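Local coordinates for SH2 domain-containing protein 3C (Homo sapiens, PDB 3T6G) that acts as an adapter in integrin-linked adhesion and migration signalling and has a Cdc25-homology domain whose closed conformation rules out canonical exchange activity but is required to bind BCAR1, at residues E123-L128 with E164-T169; Q133-L138 with A150-L155; M106-A111 with R284-S289. The protein carries 2 engineered substitutions. All blocks are in the same frame, centred on the assembly; numbering follows the deposited sequence.

Contact 1 of 3, residues E123-L128 with E164-T169; sequences ERAALL and EQTWVT
A125 and T166 bring helices 121-140 and 164-173 together, their CA atoms 5.0 Å apart. The local axes cross at -67° with a closest approach of 8.4 Å, which the small side chain of A125 probably allows. T166 turns its two branches to different tasks. Its CG2 lies anti to the backbone N and settles 3.5 Å from A125 N, whereas OG1 receives a hydrogen bond from R124 NE at 2.9 Å. That N-H comes from the edge of the guanidinium, with OG1 only 13° out of its plane and an N-H...O angle of 153°. On the other flank L128 CD2 stands over one face of the W167 indole, 3.5 Å from the centroid of the six-membered ring, a CH-pi contact almost along the ring normal. The indole NE1 is hydrogen-bonded to I160 O. E315 completes the polar side, salt-bridged to R124 NH2 and hydrogen-bonded to T166 OG1, while S117 O takes R124 NH1. A leucine in place of R124 would probably leave the E315 carboxylate without its cationic mate and T166 OG1 without the NE donor. Buried charge here is thus probably compensated within a small network, beside an apolar side where L128 packs on W167.

Contact 2 of 3, residues Q133-L138 with A150-L155; sequences QLAAEL and AVMGAL
V151 reaches across from helix 145-155 to three residues of helix 121-140, and its side chain can be followed atom by atom. CB is directed at the opposite helix and lies 4.1 Å from A135 CB. From there the two methyls part. CG1, anti to the backbone N (chi1 162°), runs on to A135 and stops 3.4 Å from its CB, also coming near A135 CA. CG2, which the same torsion sets beside the backbone N, serves the leucines: L138 CD1 is 3.6 Å from V151 CG2, and L134 CD2 approaches that methyl at 4.0 Å. Both leucine side chains meet the valine at about a right angle; L138 touches through CD1, L134 through CD2 with CG close behind. A135 CB has a second neighbour in M152 SD, 4.1 Å away at the bend of the methionine chain, and so touches a branched aliphatic group and a thioether from different directions. No hydrogen bond passes between the segments, and all five touching residues are buried.

The backbones agree with this light interdigitation: A135 and V151 are the closest pair, with CA atoms 5.8 Å apart, and the short axes approach to 9.3 Å. Beyond the pair, L110 of helix 93-115 packs on V151, A54 of helix 50-64 lies against L134 and L138, and Y181 and L189 of helix 175-193 meet M152. With N-to-C directions 155° apart and only a short connection between them, helices 121-140 and 145-155 form an antiparallel helical hairpin inside the all-helical Cdc25-homology (Ras-GEF) fold.

Contact 3 of 3, residues M106-A111 with R284-S289; sequences MSIMLA and RLLWGS
M109 and L285 make the closest approach between 106-111 and 284-289, with M109 SD 3.4 Å from L285 CD2. The methionine CE follows at 3.6 Å from the same L285 CD2, so one leucine methyl meets both the sulfur and the terminal methyl. The methionine chain bends at chi2 (75°), and its side chain crosses that of L285 at about a right angle. I108 divides its branches between two partners: CG2 touches L286 CD1 at 3.9 Å, and CD1 approaches CZ2 of the W287 indole at 4.0 Å, obliquely to the ring. L286 CB, from the same helix as W287, lies over one face of that indole, offset toward its rim.

A second shell positions these groups. The W287 NE1 donates to R299 O, the R299 side chain makes a cation-pi contact with the ring, and F303 meets it with planes at about 70°. V41 of helix 35-46 packs on M109, while L37 and L38 of that helix touch L285. The nearest CA atoms, those of M109 and L286, are 7.6 Å apart. Across the segments the joint is wholly apolar and probably rests on side-chain fit and burial, while one hydrogen bond, with the R299 and F303 contacts, probably fixes the indole from outside.

All three contacts lie within the Cdc25-homology domain and are nested along the chain: contact 2 sits inside the loop closed by contact 1, which in turn sits inside that of contact 3. Contacts 1 and 2 share helix 121-140, their centres about 15 Å apart, and join where L128 CD1 meets L155 CD2 at 3.6 Å. Contacts 2 and 3 are centred about 17 Å apart, yet A154 CB packs on L110 CB, and S107 OG makes a probable hydrogen bond to A150 O. Contacts 1 and 3 do not touch. Contact 2 therefore bridges the others, and contact 3 adds segment 284-289, 173 residues further along, consistent with the closed domain required for BCAR1 interaction.

Contact 1 of 3, residues E123-L128 with E164-T169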
loop_
_atom_site.group_PDB
_atom_site.type_symbol
_atom_site.label_atom_id
_atom_site.label_comp_id
_atom_site.label_asym_id
_atom_site.label_seq_id
_atom_site.Cartn_x
_atom_site.Cartn_y
_atom_site.Cartn_z
ATOM N N GLU A 123 30.372 -6.752 12.046
ATOM C CA GLU A 123 30.099 -6.168 10.724
ATOM C C GLU A 123 28.609 -6.061 10.456
ATOM O O GLU A 123 28.123 -5.019 9.991
ATOM C CB GLU A 123 30.698 -7.017 9.605
ATOM C CG GLU A 123 32.193 -6.912 9.454
ATOM C CD GLU A 123 32.711 -7.881 8.416
ATOM O OE1 GLU A 123 32.100 -7.952 7.312
ATOM O OE2 GLU A 123 33.711 -8.584 8.723
ATOM N N ARG A 124 27.900 -7.163 10.712
ATOM C CA ARG A 124 26.453 -7.196 10.589
ATOM C C ARG A 124 25.770 -6.067 11.360
ATOM O O ARG A 124 24.874 -5.413 10.824
ATOM C CB ARG A 124 25.923 -8.525 11.069
ATOM C CG ARG A 124 25.698 -9.516 9.976
ATOM C CD ARG A 124 24.502 -10.356 10.342
ATOM N NE ARG A 124 24.672 -10.908 11.672
ATOM C CZ ARG A 124 25.596 -11.816 11.970
ATOM N NH1 ARG A 124 26.411 -12.257 11.020
ATOM N NH2 ARG A 124 25.693 -12.290 13.209
ATOM N N ALA A 125 26.183 -5.832 12.605
ATOM C CA ALA A 125 25.610 -4.744 13.389
ATOM C C ALA A 125 25.735 -3.423 12.653
ATOM O O ALA A 125 24.780 -2.656 12.582
ATOM C CB ALA A 125 26.272 -4.643 14.789
ATOM N N ALA A 126 26.916 -3.161 12.110
ATOM C CA ALA A 126 27.172 -1.929 11.356
ATOM C C ALA A 126 26.286 -1.814 10.107
ATOM O O ALA A 126 25.777 -0.745 9.784
ATOM C CB ALA A 126 28.636 -1.852 10.976
ATOM N N LEU A 127 26.108 -2.929 9.414
ATOM C CA LEU A 127 25.153 -3.014 8.307
ATOM C C LEU A 127 23.700 -2.801 8.773
ATOM O O LEU A 127 22.926 -2.092 8.129
ATOM C CB LEU A 127 25.281 -4.373 7.617
ATOM C CG LEU A 127 24.347 -4.567 6.410
ATOM C CD1 LEU A 127 24.197 -3.279 5.632
ATOM C CD2 LEU A 127 24.841 -5.684 5.510
ATOM N N LEU A 128 23.336 -3.429 9.889
ATOM C CA LEU A 128 22.041 -3.195 10.528
ATOM C C LEU A 128 21.884 -1.713 10.855
ATOM O O LEU A 128 20.819 -1.136 10.692
ATOM C CB LEU A 128 21.915 -4.037 11.800
ATOM C CG LEU A 128 20.571 -4.106 12.538
ATOM C CD1 LEU A 128 19.582 -4.894 11.705
ATOM C CD2 LEU A 128 20.706 -4.740 13.938
ATOM N N GLU A 164 20.517 -12.032 17.986
ATOM C CA GLU A 164 20.725 -11.406 19.272
ATOM C C GLU A 164 22.115 -10.811 19.379
ATOM O O GLU A 164 22.283 -9.690 19.867
ATOM C CB GLU A 164 20.504 -12.409 20.389
ATOM C CG GLU A 164 20.339 -11.747 21.746
ATOM C CD GLU A 164 20.300 -12.749 22.854
ATOM O OE1 GLU A 164 20.286 -12.334 24.033
ATOM O OE2 GLU A 164 20.295 -13.959 22.538
ATOM N N GLN A 165 23.113 -11.570 18.931
ATOM C CA GLN A 165 24.482 -11.078 18.908
ATOM C C GLN A 165 24.535 -9.759 18.160
ATOM O O GLN A 165 25.160 -8.810 18.636
ATOM C CB GLN A 165 25.437 -12.084 18.254
ATOM C CG GLN A 165 25.766 -13.317 19.108
ATOM C CD GLN A 165 26.900 -14.147 18.514
ATOM O OE1 GLN A 165 27.977 -13.626 18.215
ATOM N NE2 GLN A 165 26.654 -15.436 18.320
ATOM N N THR A 166 23.868 -9.699 16.998
ATOM C CA THR A 166 23.863 -8.485 16.174
ATOM C C THR A 166 23.186 -7.305 16.887
ATOM O O THR A 166 23.729 -6.202 16.920
ATOM C CB THR A 166 23.190 -8.723 14.795
ATOM O OG1 THR A 166 23.716 -9.916 14.193
ATOM C CG2 THR A 166 23.428 -7.543 13.870
ATOM N N TRP A 167 22.010 -7.538 17.470
ATOM C CA TRP A 167 21.303 -6.477 18.206
ATOM C C TRP A 167 22.024 -5.985 19.469
ATOM O O TRP A 167 22.092 -4.776 19.717
ATOM C CB TRP A 167 19.857 -6.883 18.527
ATOM C CG TRP A 167 19.077 -6.967 17.310
ATOM C CD1 TRP A 167 18.859 -8.078 16.553
ATOM C CD2 TRP A 167 18.446 -5.878 16.628
ATOM N NE1 TRP A 167 18.113 -7.750 15.447
ATOM C CE2 TRP A 167 17.847 -6.399 15.468
ATOM C CE3 TRP A 167 18.326 -4.504 16.891
ATOM C CZ2 TRP A 167 17.132 -5.604 14.564
ATOM C CZ3 TRP A 167 17.615 -3.715 16.002
ATOM C CH2 TRP A 167 17.024 -4.265 14.849
ATOM N N VAL A 168 22.548 -6.912 20.268
ATOM C CA VAL A 168 23.332 -6.526 21.438
ATOM C C VAL A 168 24.491 -5.627 21.004
ATOM O O VAL A 168 24.691 -4.538 21.544
ATOM C CB VAL A 168 23.905 -7.745 22.178
ATOM C CG1 VAL A 168 25.054 -7.311 23.072
ATOM C CG2 VAL A 168 22.822 -8.464 22.983
ATOM N N THR A 169 25.241 -6.080 20.005
ATOM C CA THR A 169 26.372 -5.302 19.534
ATOM C C THR A 169 25.964 -3.984 18.859
ATOM O O THR A 169 26.741 -3.019 18.893
ATOM C CB THR A 169 27.384 -6.157 18.714
ATOM O OG1 THR A 169 28.137 -5.326 17.823
ATOM C CG2 THR A 169 26.689 -7.219 17.947
#

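Contact 2 of 3, residues Q133-L138 with A150-L155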
loop_
_atom_site.group_PDB
_atom_site.type_symbol
_atom_site.label_atom_id
_atom_site.label_comp_id
_atom_site.label_asym_id
_atom_site.label_seq_id
_atom_site.Cartn_x
_atom_site.Cartn_y
_atom_site.Cartn_z
ATOM N N GLN A 133 19.623 3.746 9.380
ATOM C CA GLN A 133 19.883 5.050 8.790
ATOM C C GLN A 133 19.086 5.203 7.475
ATOM O O GLN A 133 18.480 6.249 7.225
ATOM C CB GLN A 133 21.385 5.239 8.545
ATOM C CG GLN A 133 22.251 5.419 9.821
ATOM O OE1 GLN A 133 24.337 5.193 8.608
ATOM N NE2 GLN A 133 24.229 6.787 10.188
ATOM N N LEU A 134 19.071 4.166 6.642
ATOM C CA LEU A 134 18.248 4.213 5.438
ATOM C C LEU A 134 16.773 4.468 5.788
ATOM O O LEU A 134 16.110 5.289 5.149
ATOM C CB LEU A 134 18.378 2.936 4.593
ATOM C CG LEU A 134 17.397 2.875 3.404
ATOM C CD1 LEU A 134 17.382 4.198 2.638
ATOM C CD2 LEU A 134 17.659 1.694 2.439
ATOM N N ALA A 135 16.255 3.771 6.795
ATOM C CA ALA A 135 14.860 3.962 7.174
ATOM C C ALA A 135 14.626 5.354 7.746
ATOM O O ALA A 135 13.578 5.954 7.511
ATOM C CB ALA A 135 14.394 2.893 8.139
ATOM N N ALA A 136 15.596 5.883 8.483
ATOM C CA ALA A 136 15.441 7.231 9.018
ATOM C C ALA A 136 15.466 8.259 7.887
ATOM O O ALA A 136 14.747 9.256 7.925
ATOM C CB ALA A 136 16.514 7.547 10.106
ATOM N N GLU A 137 16.299 8.019 6.878
ATOM C CA GLU A 137 16.402 8.937 5.745
ATOM C C GLU A 137 15.126 8.903 4.881
ATOM O O GLU A 137 14.538 9.930 4.552
ATOM C CB GLU A 137 17.626 8.596 4.898
ATOM C CG GLU A 137 18.939 9.031 5.508
ATOM C CD GLU A 137 19.103 10.530 5.470
ATOM O OE1 GLU A 137 18.677 11.145 4.467
ATOM O OE2 GLU A 137 19.637 11.097 6.445
ATOM N N LEU A 138 14.714 7.705 4.509
ATOM C CA LEU A 138 13.449 7.528 3.833
ATOM C C LEU A 138 12.354 8.315 4.547
ATOM O O LEU A 138 11.561 9.022 3.920
ATOM C CB LEU A 138 13.116 6.042 3.783
ATOM C CG LEU A 138 14.054 5.300 2.840
ATOM C CD1 LEU A 138 13.930 3.786 2.946
ATOM C CD2 LEU A 138 13.825 5.792 1.401
ATOM N N ALA A 150 8.832 -0.509 4.124
ATOM C CA ALA A 150 9.420 -1.713 3.573
ATOM C C ALA A 150 10.773 -1.993 4.268
ATOM O O ALA A 150 11.189 -3.148 4.403
ATOM C CB ALA A 150 9.590 -1.580 2.048
ATOM N N VAL A 151 11.447 -0.937 4.727
ATOM C CA VAL A 151 12.763 -1.102 5.323
ATOM C C VAL A 151 12.644 -1.573 6.769
ATOM O O VAL A 151 13.289 -2.551 7.151
ATOM C CB VAL A 151 13.634 0.167 5.193
ATOM C CG1 VAL A 151 14.787 0.126 6.186
ATOM C CG2 VAL A 151 14.153 0.318 3.725
ATOM N N MET A 152 11.831 -0.865 7.552
ATOM C CA MET A 152 11.323 -1.338 8.845
ATOM C C MET A 152 10.741 -2.761 8.769
ATOM O O MET A 152 10.974 -3.578 9.646
ATOM C CB MET A 152 10.250 -0.378 9.357
ATOM C CG MET A 152 10.747 1.059 9.480
ATOM S SD MET A 152 11.846 1.258 10.900
ATOM C CE MET A 152 10.762 0.694 12.203
ATOM N N GLY A 153 9.990 -3.063 7.718
ATOM C CA GLY A 153 9.562 -4.429 7.490
ATOM C C GLY A 153 10.723 -5.408 7.504
ATOM O O GLY A 153 10.637 -6.468 8.107
ATOM N N ALA A 154 11.823 -5.059 6.847
ATOM C CA ALA A 154 13.032 -5.899 6.864
ATOM C C ALA A 154 13.613 -6.081 8.291
ATOM O O ALA A 154 13.966 -7.193 8.704
ATOM C CB ALA A 154 14.073 -5.304 5.975
ATOM N N LEU A 155 13.691 -4.972 9.020
ATOM C CA LEU A 155 14.335 -4.904 10.313
ATOM C C LEU A 155 13.537 -5.657 11.350
ATOM O O LEU A 155 14.003 -5.865 12.456
ATOM C CB LEU A 155 14.490 -3.440 10.738
ATOM C CG LEU A 155 15.474 -2.656 9.860
ATOM C CD1 LEU A 155 15.469 -1.198 10.243
ATOM C CD2 LEU A 155 16.893 -3.235 9.969
#

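Contact 3 of 3, residues M106-A111 with R284-S289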
loop_
_atom_site.group_PDB
_atom_site.type_symbol
_atom_site.label_atom_id
_atom_site.label_comp_id
_atom_site.label_asym_id
_atom_site.label_seq_id
_atom_site.Cartn_x
_atom_site.Cartn_y
_atom_site.Cartn_z
ATOM N N MET A 106 11.136 -6.134 -1.670
ATOM C CA MET A 106 12.159 -5.231 -1.183
ATOM C C MET A 106 12.642 -5.661 0.216
ATOM O O MET A 106 13.843 -5.848 0.424
ATOM C CB MET A 106 11.574 -3.818 -1.152
ATOM C CG MET A 106 12.436 -2.733 -0.520
ATOM S SD MET A 106 13.803 -2.234 -1.573
ATOM C CE MET A 106 13.115 -2.245 -3.233
ATOM N N SER A 107 11.713 -5.813 1.162
ATOM C CA SER A 107 12.037 -6.252 2.536
ATOM C C SER A 107 12.886 -7.520 2.534
ATOM O O SER A 107 13.884 -7.624 3.252
ATOM C CB SER A 107 10.769 -6.485 3.340
ATOM O OG SER A 107 10.079 -5.265 3.528
ATOM N N ILE A 108 12.520 -8.461 1.678
ATOM C CA ILE A 108 13.336 -9.646 1.503
ATOM C C ILE A 108 14.775 -9.283 1.060
ATOM O O ILE A 108 15.756 -9.774 1.623
ATOM C CB ILE A 108 12.689 -10.580 0.481
ATOM C CG1 ILE A 108 11.297 -11.006 0.969
ATOM C CG2 ILE A 108 13.563 -11.790 0.244
ATOM C CD1 ILE A 108 10.712 -12.196 0.202
ATOM N N MET A 109 14.885 -8.418 0.052
ATOM C CA MET A 109 16.170 -8.019 -0.517
ATOM C C MET A 109 17.060 -7.493 0.597
ATOM O O MET A 109 18.156 -7.991 0.808
ATOM C CB MET A 109 15.960 -6.916 -1.572
ATOM C CG MET A 109 17.248 -6.274 -2.113
ATOM S SD MET A 109 18.002 -7.450 -3.228
ATOM C CE MET A 109 19.028 -6.369 -4.222
ATOM N N LEU A 110 16.573 -6.473 1.299
ATOM C CA LEU A 110 17.279 -5.909 2.434
ATOM C C LEU A 110 17.631 -6.978 3.498
ATOM O O LEU A 110 18.736 -6.979 4.027
ATOM C CB LEU A 110 16.484 -4.734 3.036
ATOM C CG LEU A 110 16.336 -3.635 1.978
ATOM C CD1 LEU A 110 15.616 -2.392 2.476
ATOM C CD2 LEU A 110 17.718 -3.272 1.483
ATOM N N ALA A 111 16.707 -7.888 3.798
ATOM C CA ALA A 111 16.978 -8.906 4.811
ATOM C C ALA A 111 18.092 -9.854 4.369
ATOM O O ALA A 111 18.915 -10.278 5.179
ATOM C CB ALA A 111 15.721 -9.685 5.147
ATOM N N ARG A 284 14.131 -11.642 -10.098
ATOM C CA ARG A 284 15.118 -12.477 -10.787
ATOM C C ARG A 284 16.306 -12.855 -9.907
ATOM O O ARG A 284 16.748 -14.012 -9.888
ATOM C CB ARG A 284 15.616 -11.757 -12.035
ATOM C CG ARG A 284 14.676 -11.885 -13.220
ATOM C CD ARG A 284 14.858 -13.248 -13.828
ATOM N NE ARG A 284 14.563 -13.206 -15.249
ATOM C CZ ARG A 284 15.468 -13.276 -16.215
ATOM N NH1 ARG A 284 16.752 -13.415 -15.919
ATOM N NH2 ARG A 284 15.076 -13.226 -17.482
ATOM N N LEU A 285 16.832 -11.872 -9.185
ATOM C CA LEU A 285 17.901 -12.127 -8.222
ATOM C C LEU A 285 17.484 -13.195 -7.233
ATOM O O LEU A 285 18.144 -14.203 -7.074
ATOM C CB LEU A 285 18.220 -10.855 -7.447
ATOM C CG LEU A 285 19.135 -11.019 -6.242
ATOM C CD1 LEU A 285 20.492 -11.480 -6.704
ATOM C CD2 LEU A 285 19.235 -9.695 -5.504
ATOM N N LEU A 286 16.372 -12.952 -6.560
ATOM C CA LEU A 286 15.918 -13.811 -5.481
ATOM C C LEU A 286 15.475 -15.191 -5.970
ATOM O O LEU A 286 15.881 -16.222 -5.441
ATOM C CB LEU A 286 14.793 -13.099 -4.732
ATOM C CG LEU A 286 15.324 -11.845 -4.025
ATOM C CD1 LEU A 286 14.216 -10.962 -3.502
ATOM C CD2 LEU A 286 16.271 -12.236 -2.897
ATOM N N TRP A 287 14.655 -15.224 -7.002
ATOM C CA TRP A 287 14.055 -16.495 -7.377
ATOM C C TRP A 287 14.631 -17.125 -8.639
ATOM O O TRP A 287 14.302 -18.266 -8.966
ATOM C CB TRP A 287 12.529 -16.363 -7.426
ATOM C CG TRP A 287 11.954 -16.025 -6.059
ATOM C CD1 TRP A 287 11.725 -16.896 -5.024
ATOM C CD2 TRP A 287 11.569 -14.725 -5.576
ATOM N NE1 TRP A 287 11.220 -16.217 -3.938
ATOM C CE2 TRP A 287 11.113 -14.884 -4.253
ATOM C CE3 TRP A 287 11.558 -13.444 -6.141
ATOM C CZ2 TRP A 287 10.654 -13.817 -3.485
ATOM C CZ3 TRP A 287 11.103 -12.380 -5.372
ATOM C CH2 TRP A 287 10.650 -12.575 -4.063
ATOM N N GLY A 288 15.519 -16.400 -9.319
ATOM C CA GLY A 288 16.103 -16.877 -10.567
ATOM C C GLY A 288 15.077 -16.841 -11.693
ATOM O O GLY A 288 13.876 -16.739 -11.437
ATOM N N SER A 289 15.527 -16.902 -12.943
ATOM C CA SER A 289 14.585 -17.049 -14.051
ATOM C C SER A 289 13.857 -18.361 -13.814
ATOM O O SER A 289 14.376 -19.257 -13.147
ATOM C CB SER A 289 15.288 -17.042 -15.413
ATOM O OG SER A 289 16.181 -18.135 -15.551
#